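Local structure of pyruvate kinase (Pyrobaculum aerophilum, 3QTG) at residues V131-D136 and L257-G262; S213-L218 and S225-K230; R272-S277 and I284-Q289; D317-T322 and S336-I341. The protein catalyses the last step of glycolysis, interconverting phosphoenolpyruvate plus ADP and pyruvate plus ATP with the help of a divalent metal ion, and works as a homotetramer. All blocks are in the same frame, centred on the assembly; numbering follows the deposited sequence.

How the interactions relate
Interactions 2, 3 and 4 belong to the eight-stranded parallel barrel, each setting a peripheral helix against a strand: 208-220 with 226-231, 266-279 with 284-287, and 331-343 with 318-321. They follow one another along the chain. The last two strands are neighbours, and interactions 3 and 4, centres about 14 Å apart, touch directly; interaction 2 lies across the chain's centre from interaction 4. Interaction 1 spans the chain segment containing interaction 2; its centre is about 19 Å from that of interaction 3, which it touches through L257 on I273. The barrel wall is thus packed from outside at three places, while interaction 1 joins the inserted domain to the loop after helix 254-257, beside substrate-binding residues inferred by similarity.

Interaction 1 (V131-D136 and L257-G262); sequences VILMLD and LGLHYG
L133 and D136 of the small domain inserted into the TIM barrel of pyruvate kinase meet L259, which lies in the loop that follows barrel strand 249-253 and the short helix 254-257. In this family the inserted domain closes over the active-site cleft, and the contact is one of the places where it touches the barrel rim; D256 and G255, substrate-binding residues by similarity, lie just before the loop.

The apolar part is slight. L133 points its side chain at the loop from strand 131-134, and its CD1 branch lies 4.1 Å from L259 CB, the two leucines meeting at a slant. Both carry CG anti to the carbonyl carbon, beside the backbone N (chi1 -55° for L133, -53° for L259), and the branches that touch are L133 CD1 and L259 CD2. Only 129 Å² is buried over both sides, in keeping with a light meeting between two domains.

Methyl groups also rest on backbone oxygens. L133 CD1 is 3.7 Å from L259 O, and in return L259 CD2 lies 3.7 Å from D136 O, at the turn where the chain leaves the strand with positive phi. These are van der Waals touches.

Polar fixing comes from beside the contact: H260 ND1 is hydrogen-bonded to the backbone of G171, so the loop is also tied to the residues just after strand 167-169 of the small domain's sheet. Within the loop, H260 N binds L257 O at 3.1 Å, and L259 CB sits 4.1 Å above one face of the H260 ring, offset toward its rim.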
loop_
_atom_site.group_PDB
_atom_site.type_symbol
_atom_site.label_atom_id
_atom_site.label_comp_id
_atom_site.label_asym_id
_atom_site.label_seq_id
_atom_site.Cartn_x
_atom_site.Cartn_y
_atom_site.Cartn_z
ATOM N N VAL A 131 27.931 -4.435 -39.291
ATOM C CA VAL A 131 27.670 -5.701 -39.972
ATOM C C VAL A 131 26.468 -5.552 -40.925
ATOM O O VAL A 131 25.378 -5.099 -40.533
ATOM C CB VAL A 131 27.411 -6.837 -38.967
ATOM C CG1 VAL A 131 27.076 -8.143 -39.681
ATOM C CG2 VAL A 131 28.631 -6.997 -37.986
ATOM N N ILE A 132 26.697 -5.933 -42.178
ATOM C CA ILE A 132 25.716 -5.829 -43.229
ATOM C C ILE A 132 25.034 -7.188 -43.374
ATOM O O ILE A 132 25.704 -8.209 -43.405
ATOM C CB ILE A 132 26.398 -5.415 -44.550
ATOM C CG1 ILE A 132 26.871 -3.957 -44.465
ATOM C CG2 ILE A 132 25.463 -5.632 -45.748
ATOM C CD1 ILE A 132 27.915 -3.661 -45.482
ATOM N N LEU A 133 23.711 -7.193 -43.463
ATOM C CA LEU A 133 22.946 -8.438 -43.495
ATOM C C LEU A 133 22.189 -8.616 -44.793
ATOM O O LEU A 133 21.402 -7.771 -45.193
ATOM C CB LEU A 133 21.941 -8.493 -42.333
ATOM C CG LEU A 133 22.477 -8.309 -40.915
ATOM C CD1 LEU A 133 21.290 -8.130 -39.942
ATOM C CD2 LEU A 133 23.346 -9.520 -40.559
ATOM N N MET A 134 22.407 -9.759 -45.411
ATOM C CA MET A 134 21.811 -10.087 -46.675
ATOM C C MET A 134 21.308 -11.505 -46.554
ATOM O O MET A 134 21.768 -12.261 -45.698
ATOM C CB MET A 134 22.867 -10.016 -47.768
ATOM C CG MET A 134 23.678 -8.725 -47.717
ATOM S SD MET A 134 23.909 -8.009 -49.328
ATOM C CE MET A 134 25.638 -8.308 -49.528
ATOM N N LEU A 135 20.378 -11.874 -47.421
ATOM C CA LEU A 135 19.851 -13.227 -47.429
ATOM C C LEU A 135 19.167 -13.477 -46.076
ATOM O O LEU A 135 19.404 -14.493 -45.419
ATOM C CB LEU A 135 20.988 -14.227 -47.733
ATOM C CG LEU A 135 21.450 -14.434 -49.196
ATOM C CD1 LEU A 135 21.259 -13.219 -50.110
ATOM C CD2 LEU A 135 22.888 -14.963 -49.293
ATOM N N ASP A 136 18.349 -12.505 -45.658
ATOM C CA ASP A 136 17.593 -12.558 -44.387
ATOM C C ASP A 136 18.443 -12.596 -43.087
ATOM O O ASP A 136 17.904 -12.769 -41.986
ATOM C CB ASP A 136 16.557 -13.709 -44.411
ATOM C CG ASP A 136 15.220 -13.289 -45.026
ATOM O OD1 ASP A 136 14.207 -13.253 -44.290
ATOM O OD2 ASP A 136 15.182 -12.984 -46.239
ATOM N N LEU A 257 12.982 -7.441 -35.394
ATOM C CA LEU A 257 13.740 -6.898 -34.273
ATOM C C LEU A 257 14.930 -7.794 -33.937
ATOM O O LEU A 257 15.966 -7.321 -33.463
ATOM C CB LEU A 257 12.804 -6.755 -33.067
ATOM C CG LEU A 257 12.814 -5.602 -32.068
ATOM C CD1 LEU A 257 13.171 -4.228 -32.625
ATOM C CD2 LEU A 257 11.422 -5.604 -31.418
ATOM N N GLY A 258 14.781 -9.089 -34.205
ATOM C CA GLY A 258 15.868 -10.059 -34.037
ATOM C C GLY A 258 17.111 -9.805 -34.891
ATOM O O GLY A 258 18.200 -10.302 -34.556
ATOM N N LEU A 259 16.961 -9.044 -35.985
ATOM C CA LEU A 259 18.102 -8.589 -36.790
ATOM C C LEU A 259 18.965 -7.490 -36.142
ATOM O O LEU A 259 20.158 -7.352 -36.486
ATOM C CB LEU A 259 17.641 -8.103 -38.172
ATOM C CG LEU A 259 16.772 -9.027 -39.026
ATOM C CD1 LEU A 259 16.409 -8.366 -40.358
ATOM C CD2 LEU A 259 17.450 -10.367 -39.243
ATOM N N HIS A 260 18.378 -6.707 -35.236
ATOM C CA HIS A 260 19.047 -5.539 -34.651
ATOM C C HIS A 260 19.518 -5.758 -33.205
ATOM O O HIS A 260 20.248 -4.927 -32.647
ATOM C CB HIS A 260 18.157 -4.293 -34.784
ATOM C CG HIS A 260 17.773 -4.005 -36.200
ATOM N ND1 HIS A 260 18.641 -3.427 -37.102
ATOM C CD2 HIS A 260 16.649 -4.291 -36.897
ATOM C CE1 HIS A 260 18.059 -3.350 -38.285
ATOM N NE2 HIS A 260 16.851 -3.871 -38.189
ATOM N N TYR A 261 19.112 -6.880 -32.621
ATOM C CA TYR A 261 19.487 -7.241 -31.257
ATOM C C TYR A 261 20.038 -8.664 -31.248
ATOM O O TYR A 261 19.648 -9.473 -32.079
ATOM C CB TYR A 261 18.264 -7.136 -30.327
ATOM C CG TYR A 261 17.797 -5.714 -30.110
ATOM C CD1 TYR A 261 18.393 -4.904 -29.122
ATOM C CD2 TYR A 261 16.780 -5.166 -30.907
ATOM C CE1 TYR A 261 18.001 -3.584 -28.939
ATOM C CE2 TYR A 261 16.372 -3.847 -30.730
ATOM C CZ TYR A 261 16.984 -3.064 -29.742
ATOM O OH TYR A 261 16.577 -1.765 -29.571
ATOM N N GLY A 262 20.935 -8.971 -30.317
ATOM C CA GLY A 262 21.330 -10.377 -30.077
ATOM C C GLY A 262 20.093 -11.190 -29.724
ATOM O O GLY A 262 19.103 -10.639 -29.262
#

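Interaction 2 (S213-L218 and S225-K230); sequences SVRSLL and SQVAVK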
loop_
_atom_site.group_PDB
_atom_site.type_symbol
_atom_site.label_atom_id
_atom_site.label_comp_id
_atom_site.label_asym_id
_atom_site.label_seq_id
_atom_site.Cartn_x
_atom_site.Cartn_y
_atom_site.Cartn_z
ATOM N N SER A 213 2.040 10.781 -41.546
ATOM C CA SER A 213 2.044 10.775 -43.012
ATOM C C SER A 213 1.182 9.665 -43.556
ATOM O O SER A 213 0.478 9.849 -44.539
ATOM C CB SER A 213 3.460 10.613 -43.543
ATOM O OG SER A 213 4.221 11.749 -43.188
ATOM N N VAL A 214 1.242 8.501 -42.917
ATOM C CA VAL A 214 0.374 7.398 -43.311
ATOM C C VAL A 214 -1.075 7.743 -42.927
ATOM O O VAL A 214 -2.003 7.449 -43.675
ATOM C CB VAL A 214 0.855 6.042 -42.732
ATOM C CG1 VAL A 214 -0.136 4.917 -43.043
ATOM C CG2 VAL A 214 2.225 5.697 -43.307
ATOM N N ARG A 215 -1.256 8.408 -41.787
ATOM C CA ARG A 215 -2.596 8.809 -41.364
ATOM C C ARG A 215 -3.268 9.755 -42.358
ATOM O O ARG A 215 -4.432 9.549 -42.713
ATOM C CB ARG A 215 -2.602 9.388 -39.948
ATOM C CG ARG A 215 -2.759 8.340 -38.870
ATOM C CD ARG A 215 -3.463 8.898 -37.625
ATOM N NE ARG A 215 -3.435 7.935 -36.513
ATOM C CZ ARG A 215 -2.504 7.942 -35.568
ATOM N NH1 ARG A 215 -1.544 8.865 -35.592
ATOM N NH2 ARG A 215 -2.528 7.041 -34.596
ATOM N N SER A 216 -2.522 10.761 -42.825
ATOM C CA SER A 216 -3.015 11.731 -43.825
ATOM C C SER A 216 -3.297 11.072 -45.163
ATOM O O SER A 216 -4.300 11.371 -45.796
ATOM C CB SER A 216 -2.014 12.866 -44.058
ATOM O OG SER A 216 -1.416 13.291 -42.857
ATOM N N LEU A 217 -2.398 10.194 -45.601
ATOM C CA LEU A 217 -2.633 9.415 -46.805
ATOM C C LEU A 217 -3.904 8.552 -46.721
ATOM O O LEU A 217 -4.690 8.521 -47.678
ATOM C CB LEU A 217 -1.415 8.553 -47.153
ATOM C CG LEU A 217 -1.625 7.658 -48.382
ATOM C CD1 LEU A 217 -1.796 8.502 -49.656
ATOM C CD2 LEU A 217 -0.497 6.624 -48.529
ATOM N N LEU A 218 -4.095 7.856 -45.594
ATOM C CA LEU A 218 -5.259 6.982 -45.398
ATOM C C LEU A 218 -6.550 7.783 -45.415
ATOM O O LEU A 218 -7.548 7.354 -45.997
ATOM C CB LEU A 218 -5.146 6.168 -44.097
ATOM C CG LEU A 218 -4.081 5.054 -44.037
ATOM C CD1 LEU A 218 -3.882 4.508 -42.612
ATOM C CD2 LEU A 218 -4.406 3.922 -45.011
ATOM N N SER A 225 -9.424 3.441 -41.014
ATOM C CA SER A 225 -8.731 2.327 -40.390
ATOM C C SER A 225 -7.897 2.762 -39.190
ATOM O O SER A 225 -7.448 3.910 -39.126
ATOM C CB SER A 225 -7.867 1.630 -41.430
ATOM O OG SER A 225 -8.702 1.006 -42.400
ATOM N N GLN A 226 -7.715 1.850 -38.232
ATOM C CA GLN A 226 -6.802 2.078 -37.107
ATOM C C GLN A 226 -5.396 1.894 -37.643
ATOM O O GLN A 226 -5.173 1.028 -38.486
ATOM C CB GLN A 226 -7.046 1.047 -36.007
ATOM C CG GLN A 226 -8.425 1.118 -35.373
ATOM C CD GLN A 226 -8.576 2.352 -34.515
ATOM O OE1 GLN A 226 -9.356 3.241 -34.826
ATOM N NE2 GLN A 226 -7.812 2.422 -33.446
ATOM N N VAL A 227 -4.455 2.697 -37.164
ATOM C CA VAL A 227 -3.064 2.572 -37.584
ATOM C C VAL A 227 -2.244 1.785 -36.552
ATOM O O VAL A 227 -2.081 2.206 -35.404
ATOM C CB VAL A 227 -2.431 3.942 -37.881
ATOM C CG1 VAL A 227 -1.007 3.777 -38.292
ATOM C CG2 VAL A 227 -3.208 4.625 -38.996
ATOM N N ALA A 228 -1.750 0.630 -36.983
ATOM C CA ALA A 228 -0.938 -0.234 -36.134
ATOM C C ALA A 228 0.527 0.009 -36.463
ATOM O O ALA A 228 0.924 -0.006 -37.640
ATOM C CB ALA A 228 -1.330 -1.693 -36.340
ATOM N N VAL A 229 1.324 0.293 -35.439
ATOM C CA VAL A 229 2.725 0.648 -35.627
ATOM C C VAL A 229 3.631 -0.480 -35.159
ATOM O O VAL A 229 3.661 -0.822 -33.983
ATOM C CB VAL A 229 3.084 1.953 -34.912
ATOM C CG1 VAL A 229 4.611 2.267 -35.031
ATOM C CG2 VAL A 229 2.213 3.122 -35.435
ATOM N N LYS A 230 4.363 -1.061 -36.109
ATOM C CA LYS A 230 5.318 -2.123 -35.810
ATOM C C LYS A 230 6.598 -1.551 -35.255
ATOM O O LYS A 230 7.111 -0.561 -35.763
ATOM C CB LYS A 230 5.608 -2.960 -37.051
ATOM C CG LYS A 230 4.341 -3.471 -37.701
ATOM C CD LYS A 230 4.476 -4.905 -38.177
ATOM C CE LYS A 230 5.399 -5.013 -39.373
ATOM N NZ LYS A 230 4.777 -4.383 -40.557
#
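A beta-alpha-beta unit of the TIM barrel, running from strand 199-202 through helix 208-220 to strand 226-231, is closed here where R215 and L218 of the helix pack on V227 of the second strand. V227 lies on the outer face of the barrel wall and points at the helix, and the CA atoms of R215 and V227 are 7.3 Å apart.

A single methyl carries most of the contact. V227 holds CG1 anti to its backbone nitrogen (chi1 179°), leaving CG2 to reach between two residues one helical turn apart. L218 CD1 lies 3.7 Å from that CG2, and R215 CG approaches it just as closely, at 3.7 Å. The arginine then runs on extended from CG to NE, so its aliphatic part covers the valine while its charged end passes beyond; NE is still 4.1 Å from V227 CG2. I202 touches the same valine, and V200 and L187 touch L218, so V227 and L218 belong to a buried apolar layer between helix and sheet.

The polar end of R215 is paired outside the layer: NH2 makes a salt bridge with D248 OD1 and a hydrogen bond with C246 O, while D248 OD2 accepts from V227 N, so that one aspartate fixes both the arginine and the strand it covers. At the far end of the strand K230, by similarity the transition-state stabiliser, binds D80 and S203. In the helix, L218 is held on its turn by the bond from its backbone N to V214 O, 2.9 Å.

Interaction 3 (R272-S277 and I284-Q289); sequences RIVHTS and IAVATQ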
loop_
_atom_site.group_PDB
_atom_site.type_symbol
_atom_site.label_atom_id
_atom_site.label_comp_id
_atom_site.label_asym_id
_atom_site.label_seq_id
_atom_site.Cartn_x
_atom_site.Cartn_y
_atom_site.Cartn_z
ATOM N N ARG A 272 9.978 -4.455 -22.636
ATOM C CA ARG A 272 9.916 -2.996 -22.604
ATOM C C ARG A 272 8.848 -2.405 -23.557
ATOM O O ARG A 272 8.158 -1.449 -23.192
ATOM C CB ARG A 272 11.306 -2.358 -22.808
ATOM C CG ARG A 272 11.264 -0.853 -23.157
ATOM C CD ARG A 272 12.582 -0.087 -22.797
ATOM N NE ARG A 272 13.638 -0.255 -23.809
ATOM C CZ ARG A 272 14.612 -1.173 -23.759
ATOM N NH1 ARG A 272 14.685 -2.036 -22.744
ATOM N NH2 ARG A 272 15.516 -1.232 -24.736
ATOM N N ILE A 273 8.697 -2.974 -24.752
ATOM C CA ILE A 273 7.632 -2.526 -25.662
ATOM C C ILE A 273 6.232 -2.755 -25.074
ATOM O O ILE A 273 5.352 -1.876 -25.150
ATOM C CB ILE A 273 7.712 -3.170 -27.078
ATOM C CG1 ILE A 273 9.029 -2.792 -27.797
ATOM C CG2 ILE A 273 6.501 -2.717 -27.900
ATOM C CD1 ILE A 273 9.517 -3.791 -28.859
ATOM N N VAL A 274 6.036 -3.952 -24.510
ATOM C CA VAL A 274 4.762 -4.358 -23.899
ATOM C C VAL A 274 4.429 -3.504 -22.657
ATOM O O VAL A 274 3.337 -2.956 -22.573
ATOM C CB VAL A 274 4.730 -5.866 -23.549
ATOM C CG1 VAL A 274 3.422 -6.233 -22.807
ATOM C CG2 VAL A 274 4.870 -6.721 -24.821
ATOM N N HIS A 275 5.377 -3.363 -21.737
ATOM C CA HIS A 275 5.219 -2.472 -20.577
ATOM C C HIS A 275 4.859 -1.024 -20.984
ATOM O O HIS A 275 3.933 -0.430 -20.457
ATOM C CB HIS A 275 6.478 -2.530 -19.705
ATOM C CG HIS A 275 6.579 -3.789 -18.885
ATOM N ND1 HIS A 275 5.799 -4.908 -19.130
ATOM C CD2 HIS A 275 7.372 -4.108 -17.829
ATOM C CE1 HIS A 275 6.108 -5.854 -18.259
ATOM N NE2 HIS A 275 7.061 -5.396 -17.459
ATOM N N THR A 276 5.561 -0.481 -21.967
ATOM C CA THR A 276 5.284 0.863 -22.440
ATOM C C THR A 276 3.896 1.037 -23.059
ATOM O O THR A 276 3.210 2.038 -22.776
ATOM C CB THR A 276 6.408 1.333 -23.370
ATOM O OG1 THR A 276 7.635 1.238 -22.644
ATOM C CG2 THR A 276 6.203 2.766 -23.831
ATOM N N SER A 277 3.465 0.066 -23.855
ATOM C CA SER A 277 2.144 0.127 -24.482
ATOM C C SER A 277 1.016 0.051 -23.462
ATOM O O SER A 277 0.061 0.794 -23.581
ATOM C CB SER A 277 1.943 -0.968 -25.552
ATOM O OG SER A 277 2.940 -0.900 -26.548
ATOM N N ILE A 284 -1.704 -3.819 -27.709
ATOM C CA ILE A 284 -0.365 -4.333 -28.002
ATOM C C ILE A 284 -0.446 -5.764 -28.578
ATOM O O ILE A 284 -1.163 -6.626 -28.061
ATOM C CB ILE A 284 0.567 -4.259 -26.739
ATOM C CG1 ILE A 284 1.892 -5.013 -26.930
ATOM C CG2 ILE A 284 -0.166 -4.705 -25.450
ATOM C CD1 ILE A 284 2.982 -4.209 -27.645
ATOM N N ALA A 285 0.283 -5.996 -29.660
ATOM C CA ALA A 285 0.405 -7.326 -30.247
ATOM C C ALA A 285 1.850 -7.810 -30.236
ATOM O O ALA A 285 2.795 -7.019 -30.219
ATOM C CB ALA A 285 -0.143 -7.321 -31.692
ATOM N N VAL A 286 2.011 -9.125 -30.198
ATOM C CA VAL A 286 3.299 -9.743 -30.487
ATOM C C VAL A 286 3.121 -10.606 -31.743
ATOM O O VAL A 286 2.207 -11.427 -31.814
ATOM C CB VAL A 286 3.872 -10.529 -29.287
ATOM C CG1 VAL A 286 5.140 -11.271 -29.682
ATOM C CG2 VAL A 286 4.199 -9.566 -28.102
ATOM N N ALA A 287 3.980 -10.367 -32.733
ATOM C CA ALA A 287 3.906 -10.979 -34.065
ATOM C C ALA A 287 5.190 -11.738 -34.418
ATOM O O ALA A 287 6.285 -11.295 -34.063
ATOM C CB ALA A 287 3.658 -9.883 -35.123
ATOM N N THR A 288 5.028 -12.845 -35.157
ATOM C CA THR A 288 6.107 -13.635 -35.797
ATOM C C THR A 288 6.854 -14.498 -34.787
ATOM O O THR A 288 7.018 -14.094 -33.624
ATOM C CB THR A 288 7.135 -12.767 -36.597
ATOM O OG1 THR A 288 8.073 -12.171 -35.697
ATOM C CG2 THR A 288 6.469 -11.684 -37.407
ATOM N N GLN A 289 7.304 -15.682 -35.221
ATOM C CA GLN A 289 8.142 -16.541 -34.387
ATOM C C GLN A 289 7.426 -16.970 -33.104
ATOM O O GLN A 289 8.018 -16.948 -32.004
ATOM C CB GLN A 289 9.443 -15.816 -33.992
ATOM C CG GLN A 289 10.267 -15.263 -35.143
ATOM C CD GLN A 289 11.238 -16.264 -35.686
ATOM O OE1 GLN A 289 11.691 -17.172 -34.969
ATOM N NE2 GLN A 289 11.580 -16.115 -36.965
#
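I284 fills the space between strand 284-287 and helix 266-279, meeting I273, V274 and S277. Its CG1 stands anti to the backbone nitrogen (chi1 170°), and chi2 of 84° then turns CD1 aside, so that the end methyl lies 3.8 Å from I273 CG2 and 3.5 Å from S277 OG. CG1 itself faces V274 CG2 at 4.0 Å; I273 and V274 both cross the isoleucine at about a right angle. The CB atoms of S277 and I284 are 3.8 Å apart. V274 CG2 also reaches V286, loosely.

The helix runs back along the strand that follows it, their axes 9.0 Å apart and nearly antiparallel, as in each alpha-beta step of a TIM barrel; the strand leads on to T288, a substrate-binding residue by similarity. S277 holds OG anti to the carbonyl carbon, beside the backbone N (chi1 -57°), where it both touches I284 CD1 and donates to I273 O at 3.0 Å, reaching that oxygen from the opposite face of the carbonyl plane to S277 N. A glycine here would probably leave a gap beside I284 CB and CD1 and deprive I273 O of its second donor.

The serine can sit in this apolar layer because its polarity is satisfied within its own helix, which leaves its contact with I284 purely van der Waals.

Interaction 4 (D317-T322 and S336-I341); sequences DSLWLT and SWLSRI
L338 reaches from helix 331-343 to two leucines of strand 318-321, L319 and L321. Its CB already points at the strand and lies 4.3 Å from L321 CD1. CG stands anti to the backbone nitrogen (chi1 -175°), which carries the fork away from the helix, and there the two branches part. CD1 goes to L319, 3.9 Å from that residue's CD1, the side chains crossing at a slant. CD2 meets L321 tip to tip: it is 3.9 Å from L321 CG, with both methyls of L321 only slightly farther.

The strand is the eighth and last of the TIM barrel, and the helix covers its outer face; V308 of helix 302-313 touches both L319 and L338. On the outward side of helix 331-343, R340 CZ lies 3.9 Å above the W337 ring; W337 packs on L263 and R340 on D264, both of the second subunit.

W320, between the two leucines, points the other way, away from the helix. Its NE1 donates to S318 OG at 3.0 Å with an N-H...O angle of 145°, the oxygen 17° out of the indole plane.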
loop_
_atom_site.group_PDB
_atom_site.type_symbol
_atom_site.label_atom_id
_atom_site.label_comp_id
_atom_site.label_asym_id
_atom_site.label_seq_id
_atom_site.Cartn_x
_atom_site.Cartn_y
_atom_site.Cartn_z
ATOM N N ASP A 317 -2.824 -7.776 -25.957
ATOM C CA ASP A 317 -4.168 -7.882 -26.535
ATOM C C ASP A 317 -4.281 -9.041 -27.520
ATOM O O ASP A 317 -5.328 -9.683 -27.596
ATOM C CB ASP A 317 -4.573 -6.625 -27.318
ATOM C CG ASP A 317 -4.673 -5.386 -26.466
ATOM O OD1 ASP A 317 -5.810 -4.901 -26.232
ATOM O OD2 ASP A 317 -3.614 -4.872 -26.072
ATOM N N SER A 318 -3.243 -9.247 -28.327
ATOM C CA SER A 318 -3.263 -10.273 -29.391
ATOM C C SER A 318 -1.897 -10.895 -29.729
ATOM O O SER A 318 -0.830 -10.317 -29.422
ATOM C CB SER A 318 -3.950 -9.749 -30.663
ATOM O OG SER A 318 -3.373 -8.537 -31.112
ATOM N N LEU A 319 -1.957 -12.079 -30.353
ATOM C CA LEU A 319 -0.795 -12.790 -30.896
ATOM C C LEU A 319 -1.055 -13.075 -32.372
ATOM O O LEU A 319 -2.138 -13.536 -32.746
ATOM C CB LEU A 319 -0.499 -14.099 -30.137
ATOM C CG LEU A 319 -0.242 -14.036 -28.606
ATOM C CD1 LEU A 319 -0.278 -15.416 -27.981
ATOM C CD2 LEU A 319 1.075 -13.361 -28.243
ATOM N N TRP A 320 -0.068 -12.769 -33.211
ATOM C CA TRP A 320 -0.245 -12.840 -34.654
ATOM C C TRP A 320 0.647 -13.940 -35.214
ATOM O O TRP A 320 1.861 -13.863 -35.118
ATOM C CB TRP A 320 0.158 -11.505 -35.289
ATOM C CG TRP A 320 -0.674 -10.303 -34.903
ATOM C CD1 TRP A 320 -1.579 -10.201 -33.875
ATOM C CD2 TRP A 320 -0.663 -9.027 -35.554
ATOM N NE1 TRP A 320 -2.136 -8.944 -33.860
ATOM C CE2 TRP A 320 -1.597 -8.207 -34.887
ATOM C CE3 TRP A 320 0.027 -8.506 -36.660
ATOM C CZ2 TRP A 320 -1.845 -6.876 -35.275
ATOM C CZ3 TRP A 320 -0.216 -7.184 -37.036
ATOM C CH2 TRP A 320 -1.138 -6.383 -36.340
ATOM N N LEU A 321 0.040 -14.963 -35.790
ATOM C CA LEU A 321 0.783 -15.956 -36.564
ATOM C C LEU A 321 1.049 -15.428 -37.961
ATOM O O LEU A 321 0.174 -14.807 -38.577
ATOM C CB LEU A 321 -0.007 -17.264 -36.641
ATOM C CG LEU A 321 -0.424 -17.928 -35.320
ATOM C CD1 LEU A 321 -1.124 -19.268 -35.556
ATOM C CD2 LEU A 321 0.772 -18.095 -34.389
ATOM N N THR A 322 2.258 -15.672 -38.469
ATOM C CA THR A 322 2.609 -15.219 -39.808
ATOM C C THR A 322 2.841 -16.400 -40.756
ATOM O O THR A 322 1.871 -16.929 -41.300
ATOM C CB THR A 322 3.747 -14.164 -39.788
ATOM O OG1 THR A 322 4.852 -14.662 -39.029
ATOM C CG2 THR A 322 3.243 -12.882 -39.120
ATOM N N SER A 336 -5.068 -23.922 -34.132
ATOM C CA SER A 336 -5.686 -24.795 -33.155
ATOM C C SER A 336 -4.814 -24.854 -31.902
ATOM O O SER A 336 -5.317 -24.687 -30.799
ATOM C CB SER A 336 -5.918 -26.181 -33.759
ATOM O OG SER A 336 -6.576 -27.031 -32.839
ATOM N N TRP A 337 -3.507 -25.042 -32.078
ATOM C CA TRP A 337 -2.555 -25.012 -30.964
ATOM C C TRP A 337 -2.418 -23.646 -30.277
ATOM O O TRP A 337 -2.289 -23.586 -29.054
ATOM C CB TRP A 337 -1.193 -25.531 -31.404
ATOM C CG TRP A 337 -1.070 -26.997 -31.196
ATOM C CD1 TRP A 337 -1.194 -27.982 -32.143
ATOM C CD2 TRP A 337 -0.820 -27.663 -29.956
ATOM N NE1 TRP A 337 -1.026 -29.209 -31.569
ATOM C CE2 TRP A 337 -0.797 -29.051 -30.228
ATOM C CE3 TRP A 337 -0.601 -27.224 -28.642
ATOM C CZ2 TRP A 337 -0.563 -30.010 -29.232
ATOM C CZ3 TRP A 337 -0.377 -28.179 -27.646
ATOM C CH2 TRP A 337 -0.360 -29.556 -27.950
ATOM N N LEU A 338 -2.462 -22.561 -31.058
ATOM C CA LEU A 338 -2.500 -21.201 -30.491
ATOM C C LEU A 338 -3.639 -21.020 -29.471
ATOM O O LEU A 338 -3.422 -20.611 -28.321
ATOM C CB LEU A 338 -2.623 -20.144 -31.595
ATOM C CG LEU A 338 -2.535 -18.716 -31.046
ATOM C CD1 LEU A 338 -1.252 -18.507 -30.177
ATOM C CD2 LEU A 338 -2.622 -17.673 -32.163
ATOM N N SER A 339 -4.845 -21.350 -29.919
ATOM C CA SER A 339 -6.076 -21.190 -29.155
ATOM C C SER A 339 -6.115 -22.087 -27.919
ATOM O O SER A 339 -6.559 -21.667 -26.844
ATOM C CB SER A 339 -7.260 -21.501 -30.080
ATOM O OG SER A 339 -8.460 -21.015 -29.549
ATOM N N ARG A 340 -5.649 -23.321 -28.089
ATOM C CA ARG A 340 -5.547 -24.295 -27.012
ATOM C C ARG A 340 -4.599 -23.813 -25.896
ATOM O O ARG A 340 -4.956 -23.864 -24.723
ATOM C CB ARG A 340 -5.057 -25.621 -27.590
ATOM C CG ARG A 340 -5.107 -26.791 -26.636
ATOM C CD ARG A 340 -4.449 -28.025 -27.266
ATOM N NE ARG A 340 -4.689 -28.124 -28.714
ATOM C CZ ARG A 340 -4.624 -29.259 -29.413
ATOM N NH1 ARG A 340 -4.331 -30.402 -28.791
ATOM N NH2 ARG A 340 -4.859 -29.255 -30.729
ATOM N N ILE A 341 -3.403 -23.347 -26.265
ATOM C CA ILE A 341 -2.435 -22.791 -25.291
ATOM C C ILE A 341 -3.018 -21.621 -24.511
ATOM O O ILE A 341 -2.809 -21.513 -23.307
ATOM C CB ILE A 341 -1.098 -22.339 -25.951
ATOM C CG1 ILE A 341 -0.349 -23.545 -26.546
ATOM C CG2 ILE A 341 -0.202 -21.564 -24.914
ATOM C CD1 ILE A 341 0.709 -23.192 -27.593
#